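Local coordinates for chloromuconate cycloisomerase (Rhodococcus opacus, PDB 4M0X), which belongs to the enolase superfamily, pairing an N-terminal domain with a TIM-barrel-like domain that holds a manganese ion, at residues G44-P56 and G297-I309. Residues are numbered along the deposited sequence; the frame is centred on the assembly and turned at random.
Sequences GEGIGEAVTPGGP and GAATPESSVMGAI
The E49 carboxylate lies across the N-terminal turn of helix 304-316, with M306 CB over one face, 3.5 Å from E49 CD, and S303 OG displaced toward the other face beside OE1. Strand 45-51 belongs to the N-terminal domain of the enolase fold, and the helix, which follows strand 294-297, to the barrel. At the carboxylate edge, S303 N donates almost straight (177°) to the syn lone pair of E49 OE2, at 2.7 Å. M306 N hydrogen-bonds E49 OE1 from above the carboxylate plane, 38° out of it, at 2.7 Å. A small hydroxyl suits the N-cap: S303 OG accepts from V305 N. A long acidic side chain suits position 49: with CG anti to the backbone N (chi1 151°) and the chain extended, E49 crosses from the strand to backbone N-H groups at the helix start, whose polarity should stabilise a negative charge.

Branched apolar side chains fill the buried strand-helix interface beside this polar centre: I47 CD1 meets V305 CG1 at 3.9 Å, the side chains about perpendicular. V51 CG1 lies against E302 CB, and both V51 methyls lie against P301 O. Toward the manganese, about 8 Å from the P53 side chain, P53 CB rests on T300 O, before the cis peptide to P301. E302 bends away, and its OE2 accepts T300 N at 3.0 Å, nearly along the C-O axis.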
loop_
_atom_site.group_PDB
_atom_site.type_symbol
_atom_site.label_atom_id
_atom_site.label_comp_id
_atom_site.label_asym_id
_atom_site.label_seq_id
_atom_site.Cartn_x
_atom_site.Cartn_y
_atom_site.Cartn_z
ATOM N N GLY A 44 49.171 26.511 -7.515
ATOM C CA GLY A 44 48.756 25.212 -6.974
ATOM C C GLY A 44 48.000 24.354 -7.978
ATOM O O GLY A 44 47.249 24.852 -8.834
ATOM N N GLU A 45 48.201 23.051 -7.867
ATOM C CA GLU A 45 47.656 22.125 -8.825
ATOM C C GLU A 45 46.849 21.024 -8.148
ATOM O O GLU A 45 47.246 20.495 -7.103
ATOM C CB GLU A 45 48.786 21.525 -9.653
ATOM C CG GLU A 45 48.342 21.038 -11.014
ATOM C CD GLU A 45 49.199 21.571 -12.157
ATOM O OE1 GLU A 45 49.329 20.828 -13.156
ATOM O OE2 GLU A 45 49.727 22.719 -12.088
ATOM N N GLY A 46 45.706 20.693 -8.740
ATOM C CA GLY A 46 44.996 19.469 -8.383
ATOM C C GLY A 46 44.830 18.526 -9.563
ATOM O O GLY A 46 44.737 18.941 -10.705
ATOM N N ILE A 47 44.769 17.239 -9.278
ATOM C CA ILE A 47 44.512 16.228 -10.305
ATOM C C ILE A 47 43.226 15.438 -10.018
ATOM O O ILE A 47 42.887 15.164 -8.872
ATOM C CB ILE A 47 45.729 15.285 -10.483
ATOM C CG1 ILE A 47 46.111 14.614 -9.165
ATOM C CG2 ILE A 47 46.929 16.061 -11.000
ATOM C CD1 ILE A 47 47.131 13.495 -9.322
ATOM N N GLY A 48 42.490 15.118 -11.070
ATOM C CA GLY A 48 41.344 14.228 -10.986
ATOM C C GLY A 48 41.450 13.190 -12.097
ATOM O O GLY A 48 42.232 13.346 -13.054
ATOM N N GLU A 49 40.664 12.128 -11.979
ATOM C CA GLU A 49 40.631 11.113 -12.998
ATOM C C GLU A 49 39.180 10.908 -13.442
ATOM O O GLU A 49 38.270 10.891 -12.619
ATOM C CB GLU A 49 41.278 9.854 -12.419
ATOM C CG GLU A 49 40.813 8.513 -12.952
ATOM C CD GLU A 49 41.622 7.341 -12.385
ATOM O OE1 GLU A 49 42.404 7.518 -11.455
ATOM O OE2 GLU A 49 41.485 6.217 -12.874
ATOM N N ALA A 50 38.950 10.820 -14.746
ATOM C CA ALA A 50 37.704 10.212 -15.242
ATOM C C ALA A 50 37.967 8.756 -15.674
ATOM O O ALA A 50 38.866 8.471 -16.472
ATOM C CB ALA A 50 37.113 11.007 -16.388
ATOM N N VAL A 51 37.203 7.826 -15.143
ATOM C CA VAL A 51 37.446 6.456 -15.515
ATOM C C VAL A 51 36.133 5.668 -15.689
ATOM O O VAL A 51 35.064 6.021 -15.142
ATOM C CB VAL A 51 38.447 5.798 -14.517
ATOM C CG1 VAL A 51 37.806 5.615 -13.142
ATOM C CG2 VAL A 51 39.047 4.510 -15.078
ATOM N N THR A 52 36.240 4.596 -16.457
ATOM C CA THR A 52 35.104 3.859 -16.942
ATOM C C THR A 52 35.496 2.375 -16.971
ATOM O O THR A 52 36.672 2.050 -17.137
ATOM C CB THR A 52 34.774 4.392 -18.332
ATOM O OG1 THR A 52 33.455 4.946 -18.332
ATOM C CG2 THR A 52 34.921 3.347 -19.374
ATOM N N PRO A 53 34.541 1.463 -16.758
ATOM C CA PRO A 53 34.915 0.035 -16.801
ATOM C C PRO A 53 35.106 -0.511 -18.213
ATOM O O PRO A 53 34.477 -1.530 -18.572
ATOM C CB PRO A 53 33.727 -0.668 -16.149
ATOM C CG PRO A 53 32.607 0.297 -16.282
ATOM C CD PRO A 53 33.190 1.671 -16.224
ATOM N N GLY A 54 35.945 0.160 -19.003
ATOM C CA GLY A 54 36.216 -0.225 -20.387
ATOM C C GLY A 54 35.284 0.293 -21.468
ATOM O O GLY A 54 35.097 -0.380 -22.464
ATOM N N GLY A 55 34.701 1.479 -21.303
ATOM C CA GLY A 55 33.923 2.107 -22.384
ATOM C C GLY A 55 32.492 2.420 -21.962
ATOM O O GLY A 55 32.137 2.257 -20.789
ATOM N N PRO A 56 31.652 2.853 -22.912
ATOM C CA PRO A 56 30.350 3.365 -22.528
ATOM C C PRO A 56 29.280 2.309 -22.260
ATOM O O PRO A 56 28.149 2.653 -21.942
ATOM C CB PRO A 56 29.977 4.281 -23.693
ATOM C CG PRO A 56 30.651 3.660 -24.847
ATOM C CD PRO A 56 31.945 3.098 -24.329
ATOM N N GLY A 297 32.848 -0.428 -0.461
ATOM C CA GLY A 297 33.797 0.493 -1.067
ATOM C C GLY A 297 34.137 -0.024 -2.453
ATOM O O GLY A 297 35.093 -0.802 -2.625
ATOM N N ALA A 298 33.353 0.421 -3.432
ATOM C CA ALA A 298 33.349 -0.179 -4.748
ATOM C C ALA A 298 34.384 0.407 -5.687
ATOM O O ALA A 298 34.886 1.513 -5.473
ATOM C CB ALA A 298 31.966 -0.109 -5.376
ATOM N N ALA A 299 34.675 -0.337 -6.748
ATOM C CA ALA A 299 35.697 0.030 -7.712
ATOM C C ALA A 299 35.058 0.240 -9.078
ATOM O O ALA A 299 33.990 -0.324 -9.359
ATOM C CB ALA A 299 36.746 -1.067 -7.782
ATOM N N THR A 300 35.707 1.043 -9.921
ATOM C CA THR A 300 35.182 1.325 -11.253
ATOM C C THR A 300 35.679 0.337 -12.340
ATOM O O THR A 300 34.904 -0.095 -13.186
ATOM C CB THR A 300 35.341 2.815 -11.628
ATOM O OG1 THR A 300 34.521 3.606 -10.766
ATOM C CG2 THR A 300 34.902 3.062 -13.040
ATOM N N PRO A 301 36.955 -0.055 -12.317
ATOM C CA PRO A 301 38.034 0.310 -11.423
ATOM C C PRO A 301 38.656 1.614 -11.886
ATOM O O PRO A 301 38.132 2.272 -12.776
ATOM C CB PRO A 301 39.032 -0.864 -11.574
ATOM C CG PRO A 301 38.442 -1.780 -12.601
ATOM C CD PRO A 301 37.443 -0.963 -13.364
ATOM N N GLU A 302 39.779 1.966 -11.291
ATOM C CA GLU A 302 40.414 3.246 -11.533
ATOM C C GLU A 302 41.911 3.085 -11.255
ATOM O O GLU A 302 42.356 2.047 -10.714
ATOM C CB GLU A 302 39.768 4.328 -10.642
ATOM C CG GLU A 302 39.768 4.071 -9.129
ATOM C CD GLU A 302 39.292 2.675 -8.743
ATOM O OE1 GLU A 302 40.166 1.814 -8.458
ATOM O OE2 GLU A 302 38.055 2.427 -8.760
ATOM N N SER A 303 42.685 4.090 -11.644
ATOM C CA SER A 303 44.095 4.081 -11.398
ATOM C C SER A 303 44.304 4.543 -9.962
ATOM O O SER A 303 43.338 4.684 -9.202
ATOM C CB SER A 303 44.741 5.066 -12.331
ATOM O OG SER A 303 44.342 6.353 -11.923
ATOM N N SER A 304 45.554 4.826 -9.594
ATOM C CA SER A 304 45.825 5.345 -8.259
ATOM C C SER A 304 45.350 6.772 -8.023
ATOM O O SER A 304 45.155 7.155 -6.868
ATOM C CB SER A 304 47.285 5.193 -7.903
ATOM O OG SER A 304 47.533 3.825 -7.623
ATOM N N VAL A 305 45.141 7.542 -9.094
ATOM C CA VAL A 305 44.632 8.909 -8.938
ATOM C C VAL A 305 43.240 8.970 -8.264
ATOM O O VAL A 305 43.100 9.594 -7.198
ATOM C CB VAL A 305 44.627 9.690 -10.268
ATOM C CG1 VAL A 305 44.117 11.127 -10.068
ATOM C CG2 VAL A 305 46.009 9.674 -10.904
ATOM N N MET A 306 42.230 8.333 -8.871
ATOM C CA MET A 306 40.876 8.231 -8.300
ATOM C C MET A 306 40.836 7.245 -7.110
ATOM O O MET A 306 40.135 7.479 -6.111
ATOM C CB MET A 306 39.857 7.840 -9.398
ATOM C CG MET A 306 38.421 7.503 -8.950
ATOM S SD MET A 306 37.462 8.861 -8.236
ATOM C CE MET A 306 37.409 10.073 -9.566
ATOM N N GLY A 307 41.614 6.164 -7.224
ATOM C CA GLY A 307 41.744 5.177 -6.161
ATOM C C GLY A 307 42.160 5.780 -4.834
ATOM O O GLY A 307 41.558 5.476 -3.793
ATOM N N ALA A 308 43.184 6.633 -4.867
ATOM C CA ALA A 308 43.583 7.423 -3.685
ATOM C C ALA A 308 42.455 8.286 -3.052
ATOM O O ALA A 308 42.273 8.227 -1.847
ATOM C CB ALA A 308 44.819 8.265 -3.980
ATOM N N ILE A 309 41.706 9.069 -3.828
ATOM C CA ILE A 309 40.675 9.921 -3.215
ATOM C C ILE A 309 39.564 9.021 -2.683
ATOM O O ILE A 309 39.120 9.191 -1.552
ATOM C CB ILE A 309 40.189 11.119 -4.113
ATOM C CG1 ILE A 309 39.193 12.006 -3.394
ATOM C CG2 ILE A 309 39.516 10.683 -5.414
ATOM C CD1 ILE A 309 39.615 12.417 -2.002
HETATM O O HOH W 1 42.575 12.246 -7.335
#